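Side-chain contact in 2-oxoadipate dioxygenase/decarboxylase (Pseudomonas putida, PDB 6W1G), which catalyses the iron(II)-dependent decarboxylation and hydroxylation of 2-oxoadipate to D-2-hydroxyglutarate in a D-lysine catabolic pathway: residues Q26-Y31 with T289-E294. Numbering follows the deposited sequence.
Sequences QEVPLY and TARFGE. With NI (nickel (II) ion), chain B.
Arg291 reaches from strand 288-298 to the end of helix 9-27 and forms a salt bridge with Glu27, NH1 to OE1 at 2.9 Å. The hydrogen bond is nearly straight (169°) and leaves within the guanidinium plane, but meets OE1 from above the carboxylate, the two planes being turned 47° apart. One water links OE1 to Arg291 NH2; a second joins NH1 to the backbone O of Glu27, 2.9 Å from each, so side chain and helix end are gripped together. Outside the pair, Trp192 N holds Glu27 OE2 and Ile224 O takes a hydrogen bond from Arg291 NH2. A bend at chi3 (77°) turns the guanidinium so that Val28 CG2 lies over one face, 3.6 Å from NH1. Val28, where the chain leaves the helix, also packs on Ala271 of the paired strand 264-275. A methionine in place of Arg291 would probably leave Glu27 OE1 without its cationic mate, and the two waters and Ile224 O without a donor. Three residues along, Glu294 OE1 binds nickel in the iron(II) site at 2.1 Å, with His70 and His226. Helix end and turn meet this strand where carboxylate, waters and carbonyl probably balance the Arg291 charge and fix its plane.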
loop_
_atom_site.group_PDB
_atom_site.type_symbol
_atom_site.label_atom_id
_atom_site.label_comp_id
_atom_site.label_asym_id
_atom_site.label_seq_id
_atom_site.Cartn_x
_atom_site.Cartn_y
_atom_site.Cartn_z
ATOM N N GLN A 26 13.834 -0.675 15.245
ATOM C CA GLN A 26 14.884 -0.095 16.070
ATOM C C GLN A 26 14.661 1.409 16.253
ATOM O O GLN A 26 14.862 1.943 17.349
ATOM C CB GLN A 26 16.229 -0.428 15.425
ATOM C CG GLN A 26 17.401 0.310 16.040
ATOM C CD GLN A 26 17.680 1.672 15.377
ATOM O OE1 GLN A 26 17.797 2.694 16.056
ATOM N NE2 GLN A 26 17.783 1.679 14.035
ATOM N N GLU A 27 14.264 2.086 15.210
ATOM C CA GLU A 27 14.023 3.522 15.280
ATOM C C GLU A 27 12.778 3.861 16.088
ATOM O O GLU A 27 12.737 4.904 16.754
ATOM C CB GLU A 27 13.876 4.103 13.872
ATOM C CG GLU A 27 15.148 4.063 13.036
ATOM C CD GLU A 27 14.999 4.712 11.664
ATOM O OE1 GLU A 27 13.888 5.142 11.309
ATOM O OE2 GLU A 27 16.028 4.830 10.951
ATOM N N VAL A 28 11.734 3.041 15.985
ATOM C CA VAL A 28 10.398 3.327 16.491
ATOM C C VAL A 28 9.913 2.101 17.258
ATOM O O VAL A 28 9.186 1.238 16.710
ATOM C CB VAL A 28 9.438 3.717 15.347
ATOM C CG1 VAL A 28 8.063 4.038 15.849
ATOM C CG2 VAL A 28 9.996 4.896 14.564
ATOM N N PRO A 29 10.232 1.991 18.554
ATOM C CA PRO A 29 9.906 0.751 19.295
ATOM C C PRO A 29 8.430 0.405 19.297
ATOM O O PRO A 29 8.088 -0.787 19.328
ATOM C CB PRO A 29 10.420 1.056 20.708
ATOM C CG PRO A 29 11.411 2.063 20.557
ATOM C CD PRO A 29 11.158 2.855 19.295
ATOM N N LEU A 30 7.533 1.388 19.268
ATOM C CA LEU A 30 6.098 1.081 19.296
ATOM C C LEU A 30 5.631 0.367 18.050
ATOM O O LEU A 30 4.586 -0.294 18.095
ATOM C CB LEU A 30 5.301 2.365 19.601
ATOM C CG LEU A 30 5.256 2.776 21.085
ATOM C CD1 LEU A 30 4.739 4.194 21.285
ATOM C CD2 LEU A 30 4.432 1.811 21.966
ATOM N N TYR A 31 6.388 0.440 16.946
ATOM C CA TYR A 31 6.099 -0.397 15.786
ATOM C C TYR A 31 6.282 -1.871 16.121
ATOM O O TYR A 31 5.489 -2.715 15.711
ATOM C CB TYR A 31 6.961 0.035 14.611
ATOM C CG TYR A 31 6.948 -0.919 13.460
ATOM C CD1 TYR A 31 5.909 -0.945 12.544
ATOM C CD2 TYR A 31 8.016 -1.765 13.258
ATOM C CE1 TYR A 31 5.967 -1.788 11.443
ATOM C CE2 TYR A 31 8.081 -2.611 12.192
ATOM C CZ TYR A 31 7.057 -2.623 11.267
ATOM O OH TYR A 31 7.080 -3.491 10.190
ATOM N N THR A 289 9.600 16.688 16.484
ATOM C CA THR A 289 8.682 16.336 15.414
ATOM C C THR A 289 8.168 14.921 15.622
ATOM O O THR A 289 8.907 14.024 16.037
ATOM C CB THR A 289 9.348 16.437 14.040
ATOM O OG1 THR A 289 8.376 16.229 13.005
ATOM C CG2 THR A 289 10.420 15.381 13.875
ATOM N N ALA A 290 6.919 14.710 15.293
ATOM C CA ALA A 290 6.281 13.449 15.592
ATOM C C ALA A 290 6.439 12.488 14.434
ATOM O O ALA A 290 6.384 12.887 13.264
ATOM C CB ALA A 290 4.795 13.667 15.882
ATOM N N ARG A 291 6.659 11.219 14.777
ATOM C CA ARG A 291 6.580 10.116 13.829
ATOM C C ARG A 291 5.282 9.393 14.089
ATOM O O ARG A 291 4.963 9.086 15.254
ATOM C CB ARG A 291 7.744 9.141 13.978
ATOM C CG ARG A 291 9.087 9.833 13.763
ATOM C CD ARG A 291 10.224 8.814 13.588
ATOM N NE ARG A 291 10.184 8.241 12.254
ATOM C CZ ARG A 291 11.135 7.444 11.763
ATOM N NH1 ARG A 291 12.131 7.021 12.540
ATOM N NH2 ARG A 291 11.017 7.002 10.510
ATOM N N PHE A 292 4.502 9.176 13.041
ATOM C CA PHE A 292 3.205 8.543 13.159
ATOM C C PHE A 292 3.220 7.169 12.531
ATOM O O PHE A 292 3.890 6.920 11.534
ATOM C CB PHE A 292 2.156 9.360 12.464
ATOM C CG PHE A 292 1.927 10.693 13.093
ATOM C CD1 PHE A 292 1.045 10.834 14.148
ATOM C CD2 PHE A 292 2.617 11.819 12.656
ATOM C CE1 PHE A 292 0.844 12.082 14.743
ATOM C CE2 PHE A 292 2.393 13.050 13.241
ATOM C CZ PHE A 292 1.525 13.177 14.288
ATOM N N GLY A 293 2.446 6.270 13.106
ATOM C CA GLY A 293 2.279 4.929 12.596
ATOM C C GLY A 293 0.892 4.744 12.012
ATOM O O GLY A 293 0.010 5.600 12.052
ATOM N N GLU A 294 0.736 3.578 11.379
ATOM C CA GLU A 294 -0.495 3.221 10.683
ATOM C C GLU A 294 -0.721 1.726 10.775
ATOM O O GLU A 294 0.226 0.919 10.897
ATOM C CB GLU A 294 -0.382 3.668 9.223
ATOM C CG GLU A 294 -1.592 3.415 8.350
ATOM C CD GLU A 294 -1.365 3.995 6.979
ATOM O OE1 GLU A 294 -0.667 3.377 6.150
ATOM O OE2 GLU A 294 -1.856 5.114 6.717
HETATM NI NI NI B . 0.116 4.218 4.430
HETATM O O HOH W 1 13.245 5.891 8.808
HETATM O O HOH W 2 13.210 7.336 15.219
HETATM O O HOH W 3 -1.167 6.101 4.524
HETATM O O HOH W 4 0.721 5.266 2.648
HETATM O O HOH W 5 -1.500 3.917 3.221
#